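Local coordinates for restriction endonuclease (Mycobacterium sp., PDB 4F0Q), which cuts DNA in response to cytosine methylation and acts as a tetrameric, modification-dependent restriction endonuclease, at residues A[124-129]-A[202-207]; A[246-249]-A[255-258]. All blocks are in the same frame, centred on the assembly; numbering follows the deposited sequence.

Contact 1. Residues A[124-129]-A[202-207]; sequences GLPGET and PNLSLD
Pro202 meets Pro126 ring against ring where the strand 202-207 passes the loop 124-129. The two pyrrolidine rings cross at about a right angle, and the corner formed by CG and CD of Pro126 sits against CB and CG of Pro202, with Pro126 CD 4.0 Å from Pro202 CG. His118 of the same chain touches both rings, while Arg140 of the second subunit packs on Pro202. At Asn203 CB points away from the loop; OD1 of this residue takes a weak hydrogen bond from the backbone N of Leu204 (2.9 Å, N-H...O angle 143°), and its ND2 is hydrogen-bonded to Gln192 on the adjacent strand. Leu204 faces the loop again. With its CG anti to the carbonyl carbon (chi1 -56°), it brings the methyl CD2 to 4.2 Å from CB of Pro126; the Leu204 side chain also touches Asn132 and Leu136 of helix 130-142. Pro126, buried, thus touches Pro202 and Leu204, alternate residues on one face of the strand. A cis peptide bond links it to Gly127, and the chain bends there before Thr129 takes the N-cap position of helix 130-142. The contact is loop-on-sheet packing within the PUA-clan N-terminal domain, where the loop before helix 130-142, with Pro126 foremost, rests on strand 200-210 of the large mixed sheet.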
# COMPACT_ATOMS: atom_id res chain seq x y z
N GLY A 124 32.62 24.59 -10.77
CA GLY A 124 32.60 24.43 -9.33
C GLY A 124 31.34 23.72 -8.85
O GLY A 124 30.43 23.45 -9.63
N LEU A 125 31.30 23.43 -7.55
CA LEU A 125 30.17 22.74 -6.96
C LEU A 125 28.99 23.69 -6.75
O LEU A 125 29.19 24.88 -6.52
CB LEU A 125 30.57 22.11 -5.63
CG LEU A 125 31.70 21.08 -5.67
CD1 LEU A 125 31.93 20.47 -4.30
CD2 LEU A 125 31.40 20.00 -6.70
N PRO A 126 27.76 23.16 -6.83
CA PRO A 126 26.57 23.95 -6.51
C PRO A 126 26.46 24.18 -5.00
O PRO A 126 26.82 23.29 -4.22
CB PRO A 126 25.42 23.05 -6.99
CG PRO A 126 25.97 21.67 -6.92
CD PRO A 126 27.42 21.80 -7.28
N GLY A 127 25.98 25.35 -4.60
CA GLY A 127 25.54 26.37 -5.53
C GLY A 127 26.45 27.57 -5.62
O GLY A 127 26.32 28.52 -4.85
N GLU A 128 27.39 27.53 -6.56
CA GLU A 128 28.28 28.65 -6.80
C GLU A 128 27.51 29.78 -7.47
O GLU A 128 27.86 30.95 -7.34
CB GLU A 128 29.47 28.23 -7.67
CG GLU A 128 30.58 29.27 -7.72
CD GLU A 128 31.36 29.23 -9.02
OE1 GLU A 128 30.79 28.78 -10.03
OE2 GLU A 128 32.54 29.65 -9.02
N THR A 129 26.46 29.41 -8.20
CA THR A 129 25.61 30.39 -8.86
C THR A 129 24.78 31.17 -7.84
O THR A 129 24.57 30.71 -6.72
CB THR A 129 24.67 29.72 -9.88
OG1 THR A 129 23.83 28.77 -9.21
CG2 THR A 129 25.48 29.00 -10.96
N PRO A 202 25.94 19.14 -12.50
CA PRO A 202 25.21 19.05 -11.23
C PRO A 202 24.21 20.19 -11.10
O PRO A 202 24.32 21.19 -11.80
CB PRO A 202 26.32 19.20 -10.19
CG PRO A 202 27.38 19.97 -10.88
CD PRO A 202 27.35 19.50 -12.30
N ASN A 203 23.25 20.04 -10.19
CA ASN A 203 22.21 21.03 -9.98
C ASN A 203 21.41 20.70 -8.72
O ASN A 203 21.56 19.61 -8.15
CB ASN A 203 21.27 21.09 -11.20
CG ASN A 203 20.44 22.36 -11.23
OD1 ASN A 203 20.81 23.38 -10.63
ND2 ASN A 203 19.32 22.31 -11.93
N LEU A 204 20.57 21.63 -8.30
CA LEU A 204 19.73 21.43 -7.13
C LEU A 204 18.28 21.22 -7.53
O LEU A 204 17.71 22.01 -8.27
CB LEU A 204 19.85 22.62 -6.17
CG LEU A 204 21.26 22.97 -5.70
CD1 LEU A 204 21.22 24.13 -4.72
CD2 LEU A 204 21.94 21.76 -5.07
N SER A 205 17.69 20.13 -7.03
CA SER A 205 16.28 19.84 -7.27
C SER A 205 15.50 20.04 -5.98
O SER A 205 15.86 19.50 -4.93
CB SER A 205 16.11 18.40 -7.77
OG SER A 205 14.76 18.12 -8.06
N LEU A 206 14.43 20.82 -6.05
CA LEU A 206 13.68 21.21 -4.86
C LEU A 206 12.22 20.78 -4.89
O LEU A 206 11.50 21.05 -5.86
CB LEU A 206 13.77 22.72 -4.64
CG LEU A 206 15.07 23.33 -4.08
CD1 LEU A 206 16.19 23.34 -5.12
CD2 LEU A 206 14.82 24.73 -3.55
N ASP A 207 11.79 20.12 -3.82
CA ASP A 207 10.38 19.85 -3.58
C ASP A 207 9.80 21.00 -2.78
O ASP A 207 10.16 21.22 -1.62
CB ASP A 207 10.20 18.55 -2.79
CG ASP A 207 10.46 17.32 -3.64
OD1 ASP A 207 10.17 17.35 -4.85
OD2 ASP A 207 10.95 16.31 -3.08

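Contact 2. Residues A[246-249]-A[255-258]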
# COMPACT_ATOMS: atom_id res chain seq x y z
N ILE A 246 1.86 30.75 9.44
CA ILE A 246 2.01 30.98 10.87
C ILE A 246 2.13 29.65 11.60
O ILE A 246 2.99 29.48 12.48
CB ILE A 246 0.81 31.77 11.43
CG1 ILE A 246 0.70 33.13 10.74
CG2 ILE A 246 0.94 31.95 12.94
CD1 ILE A 246 -0.49 33.96 11.18
N ARG A 247 1.29 28.69 11.21
CA ARG A 247 1.33 27.35 11.79
C ARG A 247 2.67 26.68 11.50
O ARG A 247 3.21 25.98 12.35
CB ARG A 247 0.19 26.49 11.25
CG ARG A 247 0.20 25.08 11.83
CD ARG A 247 -0.71 24.13 11.07
NE ARG A 247 -0.43 22.74 11.43
CZ ARG A 247 -1.06 21.69 10.91
NH1 ARG A 247 -2.01 21.86 10.00
NH2 ARG A 247 -0.74 20.47 11.30
N TRP A 248 3.19 26.88 10.29
CA TRP A 248 4.50 26.32 9.95
C TRP A 248 5.60 26.97 10.78
O TRP A 248 6.51 26.28 11.26
CB TRP A 248 4.81 26.49 8.47
CG TRP A 248 6.24 26.15 8.16
CD1 TRP A 248 6.76 24.90 8.00
CD2 TRP A 248 7.33 27.06 8.00
NE1 TRP A 248 8.11 24.98 7.74
CE2 TRP A 248 8.48 26.30 7.74
CE3 TRP A 248 7.44 28.46 8.05
CZ2 TRP A 248 9.73 26.88 7.53
CZ3 TRP A 248 8.68 29.03 7.85
CH2 TRP A 248 9.81 28.24 7.58
N VAL A 249 5.53 28.29 10.93
CA VAL A 249 6.50 29.01 11.75
C VAL A 249 6.50 28.46 13.17
O VAL A 249 7.56 28.25 13.76
CB VAL A 249 6.20 30.53 11.76
CG1 VAL A 249 6.92 31.21 12.92
CG2 VAL A 249 6.60 31.16 10.44
N ALA A 255 4.13 20.73 10.52
CA ALA A 255 2.98 21.41 9.94
C ALA A 255 2.85 21.15 8.45
O ALA A 255 1.75 21.14 7.90
CB ALA A 255 3.05 22.90 10.21
N ILE A 256 3.98 20.92 7.79
CA ILE A 256 4.04 20.74 6.34
C ILE A 256 3.07 19.68 5.74
O ILE A 256 2.44 19.95 4.72
CB ILE A 256 5.48 20.49 5.84
CG1 ILE A 256 6.41 21.60 6.34
CG2 ILE A 256 5.53 20.39 4.33
CD1 ILE A 256 7.84 21.47 5.85
N PRO A 257 2.95 18.50 6.37
CA PRO A 257 2.03 17.51 5.78
C PRO A 257 0.56 17.91 5.83
O PRO A 257 -0.28 17.16 5.33
CB PRO A 257 2.26 16.27 6.65
CG PRO A 257 3.61 16.44 7.23
CD PRO A 257 3.74 17.91 7.47
N GLY A 258 0.23 19.06 6.42
CA GLY A 258 -1.16 19.46 6.56
C GLY A 258 -1.47 20.88 6.12
O GLY A 258 -2.58 21.36 6.33
O HOH W 1 -3.91 19.70 8.52
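The C-terminal part of helix 243-251 packs against the loop that follows it, where residues 255-258 fold back on the helix. The hub is the methyl of Ala255, which points toward the helix and lies 3.7 Å from Trp248 CA. The same CB is also 3.7 Å from Arg247 NE. A chi1 of -180° carries the Arg247 chain away from its own backbone N and, extended from CG to NE, along the Ala255 methyl. The guanidinium thereby comes to lie against the Ala255 backbone, with CA over one face and Ala255 O 4.1 Å above the plane. Its NH2 forms a salt bridge with Glu321 of the second subunit, so the flat group ties this turn to the neighbouring chain. On the other flank, Trp248 and Ile256 lie side by side and point the same way, and Trp248 CD1 is 3.7 Å from Ile256 CG1; Ile183 of strand 175-193 also touches the indole. The turn itself is closed by Gly258 N bonding to Ala255 O at 3.0 Å. A water at the edge of the guanidinium, in its plane, links the two segments, accepting from Arg247 NH1 at 3.2 Å and donating to Gly258 O at 3.1 Å.

Both segments of contact 1 precede those of contact 2 along the chain; the centres are about 26 Å apart and the nearest atoms about 8 Å, so the two do not meet. Strand 175-193 links them: it pairs antiparallel with strand 200-210, which carries residues 202-207, and side chains of both contacts touch it. Contact 1 packs the loop before helix 130-142 on strand 200-210, and contact 2 packs helix 243-251 and its following loop near the same large mixed sheet. Both also reach the second subunit, consistent with this part of the chain contributing to assembly of the tetramer; the magnesium site belongs to the separate endonuclease domain.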